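Local coordinates for protein pyruvate kinase 1 (Trypanosoma brucei brucei, PDB 4KCT) that transfers the phosphoryl group of phosphoenolpyruvate to ADP to give pyruvate and ATP in glycolysis, and also has an intrinsic decarboxylase activity, probably on oxaloacetate, at residues L300-M303 with T304-R308; K156-D159 with R160-K163; H359-V362 with M363-I367; S191-D194 with R195-E199; H61-T64 with I65-R69. One frame throughout, in Å; residues are numbered along the deposited sequence. Where two conformers were deposited one is given.

Interaction 1 (L300-M303 with T304-R308); sequences LESM and TSNPR
Glu301 O is gripped twice by one residue, Thr304, which offers both its hydroxyl and its backbone amide. Thr304 OG1 donates to Glu301 O over 2.7 Å, lying in the carbonyl plane on a lone pair, while Thr304 N reaches Glu301 O at 2.8 Å from 45° out of that plane. The hydroxyl can do this because Thr304 OG1 stands beside its own backbone N (chi1 -54°), pointing back along the short 3-10 turn. In the Glu301 conformer described, one of two, its side chain runs alongside that of Thr304, and one water donates to both Glu301 OE1 and Thr304 OG1. One step on, Ser302 O receives Asn306 N at 2.9 Å in the carbonyl plane and Ser305 N from above it, with a weak third bond from Asn306 ND2. A second water donates to Ser302 OG and to Arg308 O. The Met303 side chain lies along the backbone carbonyls of Pro307 and Arg308, and Met303 CA makes a CA-H...O contact of 3.2 Å with Asn306 O. This loop follows barrel strand 293-296, whose next residue, Thr297, lines the pyruvate pocket, and Arg308 bonds Gly267 of the second subunit. A short 3-10 turn thus passes into loop with Glu301 O and Ser302 O each taking more than one donor, its shape probably set by backbone amides and the Thr304 hydroxyl, with Glu313 of helix 311-323 holding Ser302 OG.

Interaction 2 (K156-D159 with R160-K163); sequences KEDD and RTLK
Asp158 and Thr161 slant across one another on the same face of a beta hairpin, and a single carboxylate oxygen joins them. Asp158 OD1 takes Thr161 OG1 on its syn side at 2.8 Å and Arg160 N on its anti side at 2.9 Å, both somewhat out of the carboxylate plane. The Asp158 torsion, which sets CG between backbone N and carbonyl carbon (chi1 55°), folds the group back over the type I turn from Asp158 to Thr161. Glu157 N donates to Thr161 O over 2.8 Å, and with two residues, Glu157 and Asp158, set against the single Thr161, the hairpin carries a classic beta bulge. Beyond the bulge, Leu162 CD2 lies against Lys156 CA at 3.8 Å on the other face. Glu157 also leans over Lys163, its CG 4.0 Å from Lys163 CB; their charged ends stop short of a salt bridge, and both are hydrogen-bonded to Ser155 OG. Strands 149-158 and 161-166 belong to a mixed sheet apart from the eight-stranded barrel, probably the B domain of pyruvate kinases. There Thr161 packs on Cys109 and Thr111 of strand 107-111, while Leu162 meets Leu132 and Thr133 of helix 132-135.

Interaction 3 (H359-V362 with M363-I367); sequences HDTV and MFNSI
Asn365 reaches back over Thr361, one helical turn earlier. Its CB lies 3.6 Å from Thr361 O, the carbonyl that Asn365 N itself meets at 3.0 Å, nearly head-on to the oxygen. Asn365 CG stands equally far from that oxygen, since a chi1 of -77° keeps it beside the backbone N and close to the preceding turn. At the tip, Asn365 ND2 comes to 3.9 Å from Thr361 CB, the two side chains lying alongside and pointing the same way; its approach to Thr361 O is too badly angled for a hydrogen bond. This is the first turn of helix 362-369, where amides lack carbonyl partners from a preceding turn, and water fills the role for two of them. Met363 N donates to a water that in turn bonds His359 O, and Phe364 N, at 2.9 Å, donates to a second water, which lies near Asp360 O. The regular pattern begins with Asn365 N and continues with Ser366 N, which donates to Val362 O across 3.0 Å. Within the lead-in, Val362 CG2 sits 3.4 Å above one face of the His359 ring, toward its rim, and Thr361 N lies at the ring's edge. Phe364 packs on Val386 and Ala387 of helix 377-392, and Ile367 on Leu4 of the second subunit.

Interaction 4 (S191-D194 with R195-E199); sequences SEKD and RKDLE
A capping box starts helix 192-204: Ser191, at the N-cap position, and Asp194 exchange bonds between side chain and backbone. Asp194 N donates to Ser191 OG at 2.9 Å, and Ser191 N returns the bond to Asp194 OD2 at 3.2 Å, coming from above the carboxylate plane. The Asp194 amide, which has no preceding helical carbonyl, is thereby capped, and the helix proper begins with Arg195 N bonded to Ser191 O. Across the next turn Lys193 and Asp197 form a salt bridge. Lys193 NZ meets the syn lone pair of Asp197 OD1 at 2.7 Å; the lysine sets out with CG turned away from its backbone N (chi1 -166°) and bends at chi2 and chi4, which wraps its CD and CE round the same oxygen. The other carboxylate oxygen, Asp197 OD2, bonds His58, and Lys193 NZ also donates to Phe53 O. Asp194 OD1 and Asp197 OD1 stand 4.6 Å apart, and one water donates to both, at 2.7 Å to Asp194 OD1; the nearby ammonium and this water probably ease the like charges. Asp194 OD1 is held by Gly87 N, and its side chain is about 8 Å from the bound potassium ion. On the flank of the helix, Arg195 packs on Ala226, and Leu198 on Ala226 and Leu227, of helix 217-227, while Lys193 and Asp197 face the loops after barrel strands 80-84 and 46-52.

Interaction 5 (H61-T64 with I65-R69); sequences HQTT and INNVR
Gln62 sends CG away from its backbone N (chi1 -177°) and then bends at chi2, while Asn66 keeps CG beside its backbone N (chi1 -66°), and the two amides meet one helical turn apart. Gln62 NE2 donates to Asn66 OD1 at 3.0 Å. The acceptor lies in the amide plane of Gln62, but the donor stands above the Asn66 carbonyl plane and off its lone pairs, the amide planes being 34° apart. Gln62 NE2 has a second, weak bond to Gln204, at the end of helix 192-204. Next along, Thr63 and Asn67 lie alongside, pointing the same way, with Thr63 CG2 3.5 Å from Asn67 ND2; that amide nitrogen bonds Gln33 O. All this rides on helix 58-75, the crossover between parallel strands 46-52 and 80-84 of the TIM barrel. Its backbone is regular: Val68 N meets Thr64 O at 2.8 Å, and Asn67 N donates to Thr63 O. Facing the barrel, the methyls Thr64 CG2 and Val68 CG2 touch at 4.0 Å, and Thr64 packs on Met51 and Val68 on Ala49 of strand 46-52. Ile65 CG2 lies 3.3 Å above one face of the Arg69 guanidinium, toward its rim, and Arg69 NH2 bonds Gln204 O. His61 stacks on Phe53.

All five contacts are local turns of unbroken chain, and they follow one another in series, without nesting or crossing. Interaction 5 comes first, on the crossover helix between two early barrel strands. Interaction 2 then closes the hairpin of the separate mixed sheet, its centre about 48 Å from that of interaction 5. The chain returns to the barrel at interaction 4, which starts helix 192-204, the helix that packs beside 58-75; nearest atoms of interactions 4 and 5 are about 7 Å apart. Interaction 1 turns the loop between strand 293-296 and helix 311-323. Interaction 3 comes last, starting helix 362-369; like interaction 1, it touches the second subunit.

Interaction 1 (L300-M303 with T304-R308)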
loop_
_atom_site.group_PDB
_atom_site.type_symbol
_atom_site.label_atom_id
_atom_site.label_comp_id
_atom_site.label_asym_id
_atom_site.label_seq_id
_atom_site.Cartn_x
_atom_site.Cartn_y
_atom_site.Cartn_z
ATOM N N LEU A 300 19.178 -18.437 -25.083
ATOM C CA LEU A 300 18.932 -18.190 -26.501
ATOM C C LEU A 300 19.454 -19.382 -27.319
ATOM O O LEU A 300 19.971 -19.212 -28.420
ATOM C CB LEU A 300 19.632 -16.885 -26.954
ATOM C CG LEU A 300 19.006 -15.568 -26.428
ATOM C CD1 LEU A 300 19.909 -14.383 -26.789
ATOM C CD2 LEU A 300 17.604 -15.360 -27.020
ATOM N N GLU A 301 19.187 -20.577 -26.813
ATOM C CA GLU A 301 19.823 -21.804 -27.271
ATOM C C GLU A 301 19.707 -22.012 -28.801
ATOM O O GLU A 301 20.661 -22.412 -29.463
ATOM C CB GLU A 301 19.204 -22.994 -26.528
ATOM C CG GLU A 301 19.882 -24.326 -26.791
ATOM C CD GLU A 301 21.325 -24.345 -26.339
ATOM O OE1 GLU A 301 22.068 -25.244 -26.789
ATOM O OE2 GLU A 301 21.710 -23.501 -25.508
ATOM N N SER A 302 18.520 -21.808 -29.338
ATOM C CA SER A 302 18.286 -22.151 -30.741
ATOM C C SER A 302 19.159 -21.280 -31.657
ATOM O O SER A 302 19.392 -21.630 -32.824
ATOM C CB SER A 302 16.825 -21.961 -31.099
ATOM O OG SER A 302 16.496 -20.576 -31.154
ATOM N N MET A 303 19.652 -20.151 -31.136
ATOM C CA MET A 303 20.587 -19.315 -31.932
ATOM C C MET A 303 21.997 -19.903 -32.039
ATOM O O MET A 303 22.852 -19.342 -32.723
ATOM C CB MET A 303 20.652 -17.864 -31.424
ATOM C CG MET A 303 19.370 -17.072 -31.650
ATOM S SD MET A 303 19.598 -15.271 -31.588
ATOM C CE MET A 303 20.520 -14.987 -33.090
ATOM N N THR A 304 22.226 -21.058 -31.416
ATOM C CA THR A 304 23.412 -21.822 -31.712
ATOM C C THR A 304 23.462 -22.153 -33.223
ATOM O O THR A 304 24.540 -22.088 -33.850
ATOM C CB THR A 304 23.488 -23.106 -30.853
ATOM O OG1 THR A 304 23.376 -22.745 -29.467
ATOM C CG2 THR A 304 24.880 -23.840 -31.056
ATOM N N SER A 305 22.280 -22.333 -33.821
ATOM C CA SER A 305 22.152 -22.837 -35.200
ATOM C C SER A 305 21.376 -21.888 -36.088
ATOM O O SER A 305 21.332 -22.091 -37.294
ATOM C CB SER A 305 21.408 -24.175 -35.212
ATOM O OG SER A 305 22.262 -25.215 -34.835
ATOM N N ASN A 306 20.520 -21.074 -35.473
ATOM C CA ASN A 306 19.564 -20.255 -36.229
ATOM C C ASN A 306 19.809 -18.792 -36.006
ATOM O O ASN A 306 20.300 -18.394 -34.955
ATOM C CB ASN A 306 18.111 -20.601 -35.864
ATOM C CG ASN A 306 17.804 -22.088 -36.011
ATOM O OD1 ASN A 306 17.836 -22.630 -37.106
ATOM N ND2 ASN A 306 17.553 -22.758 -34.893
ATOM N N PRO A 307 19.547 -17.981 -37.031
ATOM C CA PRO A 307 19.931 -16.588 -37.004
ATOM C C PRO A 307 18.969 -15.724 -36.155
ATOM O O PRO A 307 19.223 -14.542 -35.952
ATOM C CB PRO A 307 19.859 -16.173 -38.500
ATOM C CG PRO A 307 18.891 -17.118 -39.098
ATOM C CD PRO A 307 19.084 -18.421 -38.365
ATOM N N ARG A 308 17.864 -16.314 -35.699
ATOM C CA ARG A 308 16.903 -15.603 -34.825
ATOM C C ARG A 308 16.499 -16.540 -33.708
ATOM O O ARG A 308 16.539 -17.754 -33.880
ATOM C CB ARG A 308 15.644 -15.202 -35.627
ATOM C CG ARG A 308 15.894 -14.184 -36.736
ATOM C CD ARG A 308 14.604 -13.867 -37.507
ATOM N NE ARG A 308 13.408 -14.236 -36.739
ATOM C CZ ARG A 308 12.418 -13.398 -36.423
ATOM N NH1 ARG A 308 12.462 -12.126 -36.809
ATOM N NH2 ARG A 308 11.394 -13.828 -35.699
HETATM O O HOH W 1 24.371 -24.339 -27.550
HETATM O O HOH W 2 15.324 -20.089 -33.467
#

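Interaction 2 (K156-D159 with R160-K163)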
loop_
_atom_site.group_PDB
_atom_site.type_symbol
_atom_site.label_atom_id
_atom_site.label_comp_id
_atom_site.label_asym_id
_atom_site.label_seq_id
_atom_site.Cartn_x
_atom_site.Cartn_y
_atom_site.Cartn_z
ATOM N N LYS A 156 17.199 -51.917 -1.430
ATOM C CA LYS A 156 18.599 -52.021 -1.076
ATOM C C LYS A 156 18.979 -53.481 -0.842
ATOM O O LYS A 156 18.405 -54.127 0.016
ATOM C CB LYS A 156 18.867 -51.213 0.183
ATOM C CG LYS A 156 20.270 -51.402 0.731
ATOM C CD LYS A 156 20.688 -50.200 1.546
ATOM C CE LYS A 156 21.230 -50.615 2.891
ATOM N NZ LYS A 156 21.615 -49.405 3.660
ATOM N N GLU A 157 19.935 -54.000 -1.616
ATOM C CA GLU A 157 20.329 -55.424 -1.524
ATOM C C GLU A 157 21.359 -55.702 -0.427
ATOM O O GLU A 157 21.282 -56.723 0.261
ATOM C CB GLU A 157 20.854 -55.932 -2.862
ATOM C CG GLU A 157 19.843 -55.837 -3.994
ATOM C CD GLU A 157 18.554 -56.586 -3.681
ATOM O OE1 GLU A 157 17.559 -55.934 -3.273
ATOM O OE2 GLU A 157 18.558 -57.836 -3.772
ATOM N N ASP A 158 22.383 -54.854 -0.356
ATOM C CA ASP A 158 23.347 -54.863 0.760
ATOM C C ASP A 158 23.922 -53.456 0.857
ATOM O O ASP A 158 23.380 -52.534 0.249
ATOM C CB ASP A 158 24.449 -55.900 0.528
ATOM C CG ASP A 158 25.177 -55.706 -0.800
ATOM O OD1 ASP A 158 25.497 -54.551 -1.173
ATOM O OD2 ASP A 158 25.491 -56.716 -1.442
ATOM N N ASP A 159 24.927 -53.242 1.697
ATOM C CA ASP A 159 25.313 -51.856 1.989
ATOM C C ASP A 159 26.017 -51.186 0.812
ATOM O O ASP A 159 26.249 -49.981 0.829
ATOM C CB ASP A 159 26.158 -51.743 3.269
ATOM C CG ASP A 159 27.446 -52.491 3.169
ATOM O OD1 ASP A 159 27.483 -53.471 2.391
ATOM O OD2 ASP A 159 28.416 -52.129 3.882
ATOM N N ARG A 160 26.257 -51.940 -0.253
ATOM C CA ARG A 160 26.847 -51.353 -1.454
ATOM C C ARG A 160 26.036 -51.501 -2.752
ATOM O O ARG A 160 26.547 -51.205 -3.832
ATOM C CB ARG A 160 28.259 -51.887 -1.656
ATOM C CG ARG A 160 29.128 -51.718 -0.417
ATOM C CD ARG A 160 30.518 -51.275 -0.806
ATOM N NE ARG A 160 31.297 -52.424 -1.196
ATOM C CZ ARG A 160 32.603 -52.399 -1.426
ATOM N NH1 ARG A 160 33.223 -53.523 -1.696
ATOM N NH2 ARG A 160 33.280 -51.241 -1.426
ATOM N N THR A 161 24.795 -51.969 -2.658
ATOM C CA THR A 161 24.066 -52.373 -3.869
ATOM C C THR A 161 22.578 -52.046 -3.814
ATOM O O THR A 161 21.879 -52.402 -2.861
ATOM C CB THR A 161 24.251 -53.877 -4.160
ATOM O OG1 THR A 161 25.617 -54.233 -3.926
ATOM C CG2 THR A 161 23.865 -54.205 -5.629
ATOM N N LEU A 162 22.106 -51.364 -4.846
ATOM C CA LEU A 162 20.695 -51.084 -5.005
ATOM C C LEU A 162 20.164 -51.831 -6.226
ATOM O O LEU A 162 20.823 -51.897 -7.268
ATOM C CB LEU A 162 20.470 -49.575 -5.175
ATOM C CG LEU A 162 20.971 -48.720 -4.009
ATOM C CD1 LEU A 162 20.825 -47.237 -4.340
ATOM C CD2 LEU A 162 20.207 -49.064 -2.740
ATOM N N LYS A 163 18.972 -52.391 -6.095
ATOM C CA LYS A 163 18.267 -52.930 -7.231
ATOM C C LYS A 163 17.314 -51.861 -7.770
ATOM O O LYS A 163 16.572 -51.238 -7.001
ATOM C CB LYS A 163 17.485 -54.176 -6.806
ATOM C CG LYS A 163 16.734 -54.847 -7.938
ATOM C CD LYS A 163 16.237 -56.231 -7.520
ATOM C CE LYS A 163 14.715 -56.265 -7.429
ATOM N NZ LYS A 163 14.219 -56.024 -6.040
#

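Interaction 3 (H359-V362 with M363-I367)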
loop_
_atom_site.group_PDB
_atom_site.type_symbol
_atom_site.label_atom_id
_atom_site.label_comp_id
_atom_site.label_asym_id
_atom_site.label_seq_id
_atom_site.Cartn_x
_atom_site.Cartn_y
_atom_site.Cartn_z
ATOM N N HIS A 359 8.949 -0.894 -14.123
ATOM C CA HIS A 359 8.471 0.270 -13.398
ATOM C C HIS A 359 9.606 0.967 -12.654
ATOM O O HIS A 359 10.283 0.364 -11.867
ATOM C CB HIS A 359 7.312 -0.084 -12.477
ATOM C CG HIS A 359 6.712 1.117 -11.785
ATOM N ND1 HIS A 359 5.398 1.384 -11.798
ATOM C CD2 HIS A 359 7.311 2.138 -11.029
ATOM C CE1 HIS A 359 5.163 2.545 -11.130
ATOM N NE2 HIS A 359 6.333 3.009 -10.678
ATOM N N ASP A 360 9.813 2.257 -12.931
ATOM C CA ASP A 360 10.957 3.021 -12.369
ATOM C C ASP A 360 11.314 2.618 -10.924
ATOM O O ASP A 360 12.460 2.325 -10.625
ATOM C CB ASP A 360 10.636 4.526 -12.391
ATOM C CG ASP A 360 11.138 5.212 -13.645
ATOM O OD1 ASP A 360 10.765 6.383 -13.870
ATOM O OD2 ASP A 360 11.883 4.578 -14.415
ATOM N N THR A 361 10.346 2.757 -10.020
ATOM C CA THR A 361 10.639 2.960 -8.602
ATOM C C THR A 361 10.162 1.785 -7.764
ATOM O O THR A 361 10.485 1.696 -6.586
ATOM C CB THR A 361 9.953 4.228 -8.079
ATOM O OG1 THR A 361 8.571 4.137 -8.382
ATOM C CG2 THR A 361 10.518 5.478 -8.802
ATOM N N VAL A 362 9.505 0.817 -8.394
ATOM C CA VAL A 362 9.001 -0.349 -7.654
ATOM C C VAL A 362 10.075 -1.194 -7.008
ATOM O O VAL A 362 9.956 -1.521 -5.821
ATOM C CB VAL A 362 8.052 -1.231 -8.487
ATOM C CG1 VAL A 362 7.806 -2.566 -7.773
ATOM C CG2 VAL A 362 6.725 -0.505 -8.696
ATOM N N MET A 363 11.159 -1.503 -7.748
ATOM C CA MET A 363 12.257 -2.257 -7.159
ATOM C C MET A 363 12.895 -1.459 -6.037
ATOM O O MET A 363 13.180 -2.003 -4.965
ATOM C CB MET A 363 13.333 -2.655 -8.200
ATOM C CG MET A 363 12.984 -3.882 -9.035
ATOM S SD MET A 363 13.324 -5.387 -8.114
ATOM C CE MET A 363 14.980 -5.798 -8.703
ATOM N N PHE A 364 13.187 -0.182 -6.304
ATOM C CA PHE A 364 13.783 0.665 -5.280
ATOM C C PHE A 364 13.027 0.563 -3.965
ATOM O O PHE A 364 13.623 0.318 -2.879
ATOM C CB PHE A 364 13.850 2.139 -5.752
ATOM C CG PHE A 364 14.332 3.103 -4.678
ATOM C CD1 PHE A 364 15.658 3.104 -4.277
ATOM C CD2 PHE A 364 13.413 3.888 -3.957
ATOM C CE1 PHE A 364 16.115 3.956 -3.259
ATOM C CE2 PHE A 364 13.857 4.712 -2.890
ATOM C CZ PHE A 364 15.218 4.783 -2.590
ATOM N N ASN A 365 11.735 0.834 -4.028
ATOM C CA ASN A 365 10.899 0.847 -2.817
ATOM C C ASN A 365 10.802 -0.525 -2.145
ATOM O O ASN A 365 10.885 -0.631 -0.904
ATOM C CB ASN A 365 9.502 1.382 -3.148
ATOM C CG ASN A 365 9.496 2.900 -3.307
ATOM O OD1 ASN A 365 10.154 3.604 -2.554
ATOM N ND2 ASN A 365 8.915 3.375 -4.388
ATOM N N SER A 366 10.640 -1.571 -2.941
ATOM C CA SER A 366 10.519 -2.940 -2.383
ATOM C C SER A 366 11.809 -3.373 -1.702
ATOM O O SER A 366 11.790 -3.963 -0.602
ATOM C CB SER A 366 10.150 -3.953 -3.467
ATOM O OG SER A 366 8.885 -3.681 -4.018
ATOM N N ILE A 367 12.933 -3.092 -2.345
ATOM C CA ILE A 367 14.241 -3.404 -1.750
ATOM C C ILE A 367 14.502 -2.605 -0.467
ATOM O O ILE A 367 14.861 -3.176 0.546
ATOM C CB ILE A 367 15.395 -3.181 -2.761
ATOM C CG1 ILE A 367 15.290 -4.220 -3.894
ATOM C CG2 ILE A 367 16.769 -3.258 -2.065
ATOM C CD1 ILE A 367 16.036 -3.824 -5.143
HETATM O O HOH W 3 11.625 -1.301 -10.538
HETATM O O HOH W 4 13.986 0.771 -8.929
#

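Interaction 4 (S191-D194 with R195-E199)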
loop_
_atom_site.group_PDB
_atom_site.type_symbol
_atom_site.label_atom_id
_atom_site.label_comp_id
_atom_site.label_asym_id
_atom_site.label_seq_id
_atom_site.Cartn_x
_atom_site.Cartn_y
_atom_site.Cartn_z
ATOM N N SER A 191 37.934 -30.227 -6.146
ATOM C CA SER A 191 38.673 -31.416 -6.551
ATOM C C SER A 191 40.165 -31.099 -6.732
ATOM O O SER A 191 40.563 -29.920 -6.780
ATOM C CB SER A 191 38.082 -31.997 -7.829
ATOM O OG SER A 191 38.406 -31.183 -8.951
ATOM N N GLU A 192 40.991 -32.136 -6.899
ATOM C CA GLU A 192 42.412 -31.904 -7.217
ATOM C C GLU A 192 42.569 -31.214 -8.566
ATOM O O GLU A 192 43.341 -30.269 -8.694
ATOM C CB GLU A 192 43.239 -33.203 -7.179
ATOM C CG GLU A 192 44.740 -32.945 -7.057
ATOM C CD GLU A 192 45.134 -32.429 -5.671
ATOM O OE1 GLU A 192 46.005 -31.528 -5.573
ATOM O OE2 GLU A 192 44.544 -32.902 -4.683
ATOM N N LYS A 193 41.704 -31.550 -9.513
ATOM C CA LYS A 193 41.671 -30.799 -10.750
ATOM C C LYS A 193 41.333 -29.330 -10.503
ATOM O O LYS A 193 41.969 -28.445 -11.063
ATOM C CB LYS A 193 40.681 -31.393 -11.754
ATOM C CG LYS A 193 40.872 -30.824 -13.160
ATOM C CD LYS A 193 39.561 -30.423 -13.827
ATOM C CE LYS A 193 39.738 -30.278 -15.335
ATOM N NZ LYS A 193 40.054 -28.881 -15.764
ATOM N N ASP A 194 40.280 -29.085 -9.730
ATOM C CA ASP A 194 39.830 -27.710 -9.447
ATOM C C ASP A 194 40.945 -26.871 -8.798
ATOM O O ASP A 194 41.143 -25.708 -9.143
ATOM C CB ASP A 194 38.604 -27.716 -8.522
ATOM C CG ASP A 194 37.319 -28.238 -9.212
ATOM O OD1 ASP A 194 37.218 -28.209 -10.478
ATOM O OD2 ASP A 194 36.390 -28.646 -8.463
ATOM N N ARG A 195 41.731 -27.500 -7.927
ATOM C CA ARG A 195 42.873 -26.817 -7.307
ATOM C C ARG A 195 43.878 -26.312 -8.293
ATOM O O ARG A 195 44.378 -25.209 -8.157
ATOM C CB ARG A 195 43.573 -27.742 -6.338
ATOM C CG ARG A 195 42.835 -27.864 -5.052
ATOM C CD ARG A 195 43.770 -28.172 -3.908
ATOM N NE ARG A 195 42.971 -28.446 -2.740
ATOM C CZ ARG A 195 42.745 -27.568 -1.783
ATOM N NH1 ARG A 195 43.423 -26.430 -1.755
ATOM N NH2 ARG A 195 41.899 -27.861 -0.817
ATOM N N LYS A 196 44.322 -27.182 -9.184
ATOM C CA LYS A 196 45.252 -26.745 -10.213
ATOM C C LYS A 196 44.626 -25.641 -11.067
ATOM O O LYS A 196 45.317 -24.728 -11.511
ATOM C CB LYS A 196 45.676 -27.923 -11.089
ATOM C CG LYS A 196 46.248 -29.085 -10.288
ATOM C CD LYS A 196 47.642 -29.468 -10.751
ATOM C CE LYS A 196 48.185 -30.663 -9.958
ATOM N NZ LYS A 196 47.362 -31.900 -10.144
ATOM N N ASP A 197 43.339 -25.783 -11.380
ATOM C CA ASP A 197 42.655 -24.760 -12.183
ATOM C C ASP A 197 42.577 -23.400 -11.462
ATOM O O ASP A 197 42.796 -22.362 -12.081
ATOM C CB ASP A 197 41.252 -25.230 -12.619
ATOM C CG ASP A 197 41.293 -26.460 -13.558
ATOM O OD1 ASP A 197 40.218 -27.090 -13.779
ATOM O OD2 ASP A 197 42.396 -26.805 -14.060
ATOM N N LEU A 198 42.306 -23.417 -10.157
ATOM C CA LEU A 198 42.258 -22.177 -9.366
ATOM C C LEU A 198 43.640 -21.552 -9.196
ATOM O O LEU A 198 43.813 -20.337 -9.345
ATOM C CB LEU A 198 41.627 -22.431 -8.010
ATOM C CG LEU A 198 40.142 -22.855 -8.057
ATOM C CD1 LEU A 198 39.665 -23.268 -6.675
ATOM C CD2 LEU A 198 39.256 -21.729 -8.608
ATOM N N GLU A 199 44.643 -22.402 -9.001
ATOM C CA GLU A 199 46.019 -21.944 -8.994
ATOM C C GLU A 199 46.368 -21.225 -10.296
ATOM O O GLU A 199 47.017 -20.198 -10.276
ATOM C CB GLU A 199 46.967 -23.129 -8.754
ATOM C CG GLU A 199 48.409 -22.883 -9.192
ATOM C CD GLU A 199 49.327 -24.052 -8.826
ATOM O OE1 GLU A 199 49.990 -23.974 -7.765
ATOM O OE2 GLU A 199 49.333 -25.075 -9.566
HETATM O O HOH W 5 37.935 -26.728 -12.561
#

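Interaction 5 (H61-T64 with I65-R69)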
loop_
_atom_site.group_PDB
_atom_site.type_symbol
_atom_site.label_atom_id
_atom_site.label_comp_id
_atom_site.label_asym_id
_atom_site.label_seq_id
_atom_site.Cartn_x
_atom_site.Cartn_y
_atom_site.Cartn_z
ATOM N N HIS A 61 43.002 -22.214 -22.434
ATOM C CA HIS A 61 42.432 -21.101 -21.696
ATOM C C HIS A 61 43.382 -19.966 -21.563
ATOM O O HIS A 61 42.969 -18.819 -21.511
ATOM C CB HIS A 61 41.940 -21.557 -20.332
ATOM C CG HIS A 61 40.802 -22.527 -20.409
ATOM N ND1 HIS A 61 39.640 -22.229 -21.041
ATOM C CD2 HIS A 61 40.727 -23.870 -20.067
ATOM C CE1 HIS A 61 38.840 -23.308 -21.024
ATOM N NE2 HIS A 61 39.486 -24.299 -20.402
ATOM N N GLN A 62 44.687 -20.251 -21.591
ATOM C CA GLN A 62 45.666 -19.173 -21.626
ATOM C C GLN A 62 45.490 -18.320 -22.886
ATOM O O GLN A 62 45.622 -17.093 -22.841
ATOM C CB GLN A 62 47.109 -19.715 -21.571
ATOM C CG GLN A 62 48.156 -18.594 -21.530
ATOM C CD GLN A 62 48.178 -17.872 -20.197
ATOM O OE1 GLN A 62 48.420 -18.485 -19.164
ATOM N NE2 GLN A 62 47.827 -16.578 -20.203
ATOM N N THR A 63 45.270 -18.979 -24.019
ATOM C CA THR A 63 44.987 -18.275 -25.278
ATOM C C THR A 63 43.771 -17.336 -25.131
ATOM O O THR A 63 43.798 -16.184 -25.587
ATOM C CB THR A 63 44.788 -19.277 -26.441
ATOM O OG1 THR A 63 45.990 -20.040 -26.609
ATOM C CG2 THR A 63 44.478 -18.565 -27.756
ATOM N N THR A 64 42.708 -17.836 -24.504
ATOM C CA THR A 64 41.522 -17.015 -24.256
ATOM C C THR A 64 41.873 -15.793 -23.418
ATOM O O THR A 64 41.576 -14.673 -23.790
ATOM C CB THR A 64 40.406 -17.823 -23.550
ATOM O OG1 THR A 64 40.042 -18.949 -24.371
ATOM C CG2 THR A 64 39.121 -16.905 -23.297
ATOM N N ILE A 65 42.571 -16.016 -22.314
ATOM C CA ILE A 65 43.001 -14.929 -21.467
ATOM C C ILE A 65 43.805 -13.891 -22.252
ATOM O O ILE A 65 43.477 -12.672 -22.235
ATOM C CB ILE A 65 43.812 -15.443 -20.261
ATOM C CG1 ILE A 65 42.871 -16.137 -19.273
ATOM C CG2 ILE A 65 44.553 -14.276 -19.568
ATOM C CD1 ILE A 65 43.593 -16.887 -18.176
ATOM N N ASN A 66 44.814 -14.353 -22.995
ATOM C CA ASN A 66 45.658 -13.425 -23.742
ATOM C C ASN A 66 44.871 -12.676 -24.799
ATOM O O ASN A 66 45.083 -11.464 -25.019
ATOM C CB ASN A 66 46.846 -14.156 -24.392
ATOM C CG ASN A 66 47.811 -14.720 -23.365
ATOM O OD1 ASN A 66 47.746 -14.382 -22.183
ATOM N ND2 ASN A 66 48.653 -15.641 -23.796
ATOM N N ASN A 67 44.011 -13.399 -25.505
ATOM C CA ASN A 67 43.244 -12.793 -26.582
ATOM C C ASN A 67 42.207 -11.796 -26.063
ATOM O O ASN A 67 41.962 -10.758 -26.700
ATOM C CB ASN A 67 42.592 -13.868 -27.484
ATOM C CG ASN A 67 43.617 -14.595 -28.348
ATOM O OD1 ASN A 67 44.784 -14.316 -28.249
ATOM N ND2 ASN A 67 43.180 -15.579 -29.129
ATOM N N VAL A 68 41.590 -12.114 -24.920
ATOM C CA VAL A 68 40.583 -11.215 -24.316
ATOM C C VAL A 68 41.264 -9.904 -23.926
ATOM O O VAL A 68 40.800 -8.819 -24.283
ATOM C CB VAL A 68 39.919 -11.825 -23.056
ATOM C CG1 VAL A 68 39.187 -10.740 -22.257
ATOM C CG2 VAL A 68 38.942 -12.938 -23.438
ATOM N N ARG A 69 42.443 -10.007 -23.312
ATOM C CA ARG A 69 43.180 -8.807 -22.920
ATOM C C ARG A 69 43.668 -7.960 -24.110
ATOM O O ARG A 69 43.529 -6.735 -24.106
ATOM C CB ARG A 69 44.324 -9.165 -21.978
ATOM C CG ARG A 69 43.806 -9.572 -20.615
ATOM C CD ARG A 69 44.865 -10.245 -19.771
ATOM N NE ARG A 69 44.317 -10.534 -18.456
ATOM C CZ ARG A 69 44.911 -11.301 -17.552
ATOM N NH1 ARG A 69 46.068 -11.893 -17.842
ATOM N NH2 ARG A 69 44.307 -11.541 -16.386
#